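Local structure of conserved hypothetical secreted protein (Helicobacter pylori, 4RNZ) at residues V263-K275 with V280-T292. The protein is a cell-shape determinant of the M23B metallopeptidase family that binds zinc and probably cleaves peptidoglycan. Residues are numbered along the deposited sequence; the frame is centred on the assembly and turned at random.
Sequences VYAHMSAFANGLK and VKKGQIIGRVGST
Ile286 sets its CD1 methyl over the face of the Tyr264 ring, 3.7 Å from the ring centroid. This CH-pi contact lies in the tightly packed, buried half of the contact. CG1 of Ile286 sits between the backbone N and the carbonyl carbon (chi1 56°), and the extended chain beyond it carries CD1 to the ring. The Met267 methyl CE comes within 4.2 Å of the same CD1. From another direction, Leu274 brings CD2 to Ile286 CB and CD1 to Val280 CG1. The hydroxyl of Tyr264 forms a hydrogen bond with Ala235 N.

Along the backbone, Ser268 N gives a 2.8 Å hydrogen bond to Arg288 O, and Arg288 N gives one to Ala269 O. Between Met267 and Ala269 the register slips by one residue, a beta bulge. Ser268 OG reaches Val289 O at 2.8 Å from above the carbonyl plane.

The other side is looser. Arg288 is exposed and runs extended away from 263-275, and its NH1 forms a hydrogen bond with Gly229 O. Thr292 is exposed and poorly ordered. Its O is modelled 2.5 Å from His266 ND1, unusually short for a hydrogen bond, so the distance is doubtful.

His266 NE2 forms a hydrogen bond with OE1 of Glu34, a zinc ligand with His219, Asp223 and His301. The bulged antiparallel pair thus borders the zinc site of an M23 peptidase domain, with His266 in its second shell.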
# COMPACT_ATOMS: atom_id res chain seq x y z
N VAL A 263 11.44 -0.60 2.41
CA VAL A 263 12.01 -0.10 3.67
C VAL A 263 13.10 -1.05 4.17
O VAL A 263 12.87 -2.23 4.25
CB VAL A 263 10.89 -0.01 4.72
CG1 VAL A 263 11.44 0.23 6.12
CG2 VAL A 263 9.90 1.07 4.31
N TYR A 264 14.25 -0.50 4.52
CA TYR A 264 15.40 -1.28 4.99
C TYR A 264 15.86 -0.69 6.30
O TYR A 264 16.51 0.36 6.29
CB TYR A 264 16.54 -1.14 3.99
CG TYR A 264 16.19 -1.58 2.60
CD1 TYR A 264 15.52 -0.74 1.74
CD2 TYR A 264 16.53 -2.84 2.16
CE1 TYR A 264 15.19 -1.15 0.44
CE2 TYR A 264 16.22 -3.26 0.88
CZ TYR A 264 15.56 -2.41 0.02
OH TYR A 264 15.24 -2.84 -1.24
N ALA A 265 15.55 -1.34 7.42
CA ALA A 265 15.72 -0.73 8.74
C ALA A 265 16.67 -1.50 9.65
O ALA A 265 16.95 -2.68 9.45
CB ALA A 265 14.36 -0.58 9.43
N HIS A 266 17.10 -0.77 10.68
CA HIS A 266 18.04 -1.19 11.70
C HIS A 266 19.48 -1.18 11.20
O HIS A 266 20.28 -1.98 11.66
CB HIS A 266 17.67 -2.55 12.30
CG HIS A 266 16.29 -2.59 12.88
ND1 HIS A 266 15.93 -1.85 13.98
CD2 HIS A 266 15.19 -3.28 12.51
CE1 HIS A 266 14.66 -2.07 14.26
NE2 HIS A 266 14.18 -2.93 13.37
N MET A 267 19.82 -0.28 10.30
CA MET A 267 21.14 -0.28 9.72
C MET A 267 22.17 0.25 10.72
O MET A 267 21.84 1.07 11.57
CB MET A 267 21.17 0.58 8.46
CG MET A 267 20.29 0.09 7.34
SD MET A 267 20.81 0.87 5.82
CE MET A 267 19.45 0.32 4.82
N SER A 268 23.42 -0.23 10.62
CA SER A 268 24.52 0.34 11.40
C SER A 268 25.11 1.51 10.64
O SER A 268 25.70 2.40 11.24
CB SER A 268 25.59 -0.70 11.75
OG SER A 268 26.05 -1.38 10.59
N ALA A 269 24.91 1.55 9.32
CA ALA A 269 25.49 2.61 8.49
C ALA A 269 24.87 2.63 7.11
O ALA A 269 24.43 1.58 6.60
CB ALA A 269 27.01 2.40 8.36
N PHE A 270 24.85 3.80 6.49
CA PHE A 270 24.41 3.97 5.11
C PHE A 270 25.64 3.92 4.21
O PHE A 270 26.73 4.24 4.65
CB PHE A 270 23.72 5.32 4.93
CG PHE A 270 22.61 5.58 5.91
CD1 PHE A 270 21.48 4.77 5.92
CD2 PHE A 270 22.69 6.63 6.82
CE1 PHE A 270 20.45 4.99 6.82
CE2 PHE A 270 21.67 6.87 7.73
CZ PHE A 270 20.55 6.05 7.73
N ALA A 271 25.45 3.55 2.95
CA ALA A 271 26.55 3.56 1.99
C ALA A 271 27.01 5.00 1.75
O ALA A 271 26.18 5.88 1.58
CB ALA A 271 26.11 2.95 0.66
N ASN A 272 28.32 5.21 1.69
CA ASN A 272 28.88 6.50 1.31
C ASN A 272 28.23 7.14 0.08
O ASN A 272 28.14 6.53 -0.99
CB ASN A 272 30.38 6.37 1.06
CG ASN A 272 31.07 7.73 1.01
OD1 ASN A 272 31.06 8.42 -0.01
ND2 ASN A 272 31.65 8.13 2.13
N GLY A 273 27.79 8.38 0.22
CA GLY A 273 27.27 9.11 -0.92
C GLY A 273 25.81 8.84 -1.24
O GLY A 273 25.23 9.51 -2.11
N LEU A 274 25.20 7.88 -0.56
CA LEU A 274 23.77 7.68 -0.72
C LEU A 274 23.04 8.87 -0.09
O LEU A 274 23.36 9.25 1.02
CB LEU A 274 23.35 6.38 -0.03
CG LEU A 274 21.92 5.93 -0.31
CD1 LEU A 274 21.79 5.48 -1.76
CD2 LEU A 274 21.53 4.82 0.66
N LYS A 275 22.05 9.43 -0.77
CA LYS A 275 21.22 10.46 -0.13
C LYS A 275 19.81 10.51 -0.68
O LYS A 275 19.50 9.98 -1.76
CB LYS A 275 21.86 11.85 -0.26
CG LYS A 275 21.84 12.41 -1.67
CD LYS A 275 22.90 13.49 -1.90
CE LYS A 275 23.15 13.65 -3.40
NZ LYS A 275 23.99 14.83 -3.75
N VAL A 280 18.94 4.50 -7.19
CA VAL A 280 19.66 3.25 -6.90
C VAL A 280 19.31 2.13 -7.86
O VAL A 280 18.22 2.12 -8.44
CB VAL A 280 19.40 2.73 -5.47
CG1 VAL A 280 19.64 3.83 -4.43
CG2 VAL A 280 17.99 2.17 -5.34
N LYS A 281 20.22 1.17 -8.02
CA LYS A 281 19.97 0.04 -8.89
C LYS A 281 19.77 -1.19 -8.05
O LYS A 281 20.34 -1.31 -6.97
CB LYS A 281 21.15 -0.18 -9.83
CG LYS A 281 21.17 0.76 -11.02
CD LYS A 281 22.16 0.24 -12.05
CE LYS A 281 22.40 1.25 -13.16
NZ LYS A 281 21.14 1.54 -13.89
N LYS A 282 18.97 -2.12 -8.56
CA LYS A 282 18.85 -3.40 -7.94
C LYS A 282 20.26 -3.96 -7.75
O LYS A 282 21.05 -3.94 -8.69
CB LYS A 282 17.99 -4.33 -8.79
CG LYS A 282 17.83 -5.70 -8.17
CD LYS A 282 16.58 -6.43 -8.64
CE LYS A 282 16.83 -7.17 -9.92
NZ LYS A 282 15.67 -8.05 -10.21
N GLY A 283 20.57 -4.41 -6.54
CA GLY A 283 21.87 -5.02 -6.23
C GLY A 283 22.89 -4.06 -5.68
O GLY A 283 23.97 -4.46 -5.25
N GLN A 284 22.58 -2.77 -5.70
CA GLN A 284 23.52 -1.77 -5.22
C GLN A 284 23.57 -1.80 -3.70
O GLN A 284 22.52 -1.91 -3.06
CB GLN A 284 23.03 -0.41 -5.68
CG GLN A 284 23.88 0.78 -5.28
CD GLN A 284 23.36 2.03 -5.94
OE1 GLN A 284 22.75 1.98 -6.99
NE2 GLN A 284 23.62 3.15 -5.34
N ILE A 285 24.76 -1.68 -3.13
CA ILE A 285 24.93 -1.65 -1.66
C ILE A 285 24.33 -0.34 -1.13
O ILE A 285 24.65 0.72 -1.63
CB ILE A 285 26.43 -1.72 -1.25
CG1 ILE A 285 27.03 -3.08 -1.65
CG2 ILE A 285 26.58 -1.58 0.26
CD1 ILE A 285 28.54 -3.12 -1.71
N ILE A 286 23.44 -0.42 -0.14
CA ILE A 286 22.85 0.77 0.45
C ILE A 286 23.20 0.95 1.93
O ILE A 286 22.87 1.98 2.52
CB ILE A 286 21.31 0.80 0.24
CG1 ILE A 286 20.64 -0.47 0.80
CG2 ILE A 286 21.00 0.90 -1.23
CD1 ILE A 286 19.11 -0.38 0.74
N GLY A 287 23.93 -0.00 2.51
CA GLY A 287 24.32 0.09 3.90
C GLY A 287 24.73 -1.24 4.51
O GLY A 287 25.09 -2.18 3.80
N ARG A 288 24.62 -1.31 5.82
CA ARG A 288 25.08 -2.43 6.58
C ARG A 288 24.12 -2.69 7.70
O ARG A 288 23.58 -1.74 8.29
CB ARG A 288 26.46 -2.13 7.18
CG ARG A 288 27.61 -2.06 6.20
CD ARG A 288 28.89 -1.72 6.98
NE ARG A 288 30.08 -1.74 6.14
CZ ARG A 288 30.83 -2.81 5.90
NH1 ARG A 288 30.53 -3.99 6.42
NH2 ARG A 288 31.89 -2.71 5.14
N VAL A 289 23.96 -3.96 8.04
CA VAL A 289 23.08 -4.38 9.12
C VAL A 289 23.55 -3.83 10.47
O VAL A 289 24.75 -3.82 10.78
CB VAL A 289 23.04 -5.92 9.23
CG1 VAL A 289 22.33 -6.39 10.48
CG2 VAL A 289 22.37 -6.52 8.00
N GLY A 290 22.60 -3.41 11.30
CA GLY A 290 22.89 -3.05 12.69
C GLY A 290 21.87 -3.67 13.61
O GLY A 290 21.18 -4.63 13.24
N SER A 291 21.79 -3.14 14.83
CA SER A 291 20.60 -3.34 15.66
C SER A 291 20.03 -2.00 16.18
O SER A 291 19.41 -1.97 17.25
CB SER A 291 20.92 -4.26 16.82
OG SER A 291 21.70 -3.57 17.76
N THR A 292 20.21 -0.91 15.42
CA THR A 292 19.70 0.43 15.81
C THR A 292 18.18 0.39 15.95
O THR A 292 17.52 -0.39 15.27
CB THR A 292 20.10 1.60 14.83
OG1 THR A 292 19.81 1.26 13.47
CG2 THR A 292 21.59 1.98 14.97
O HOH W 1 19.85 -3.84 9.74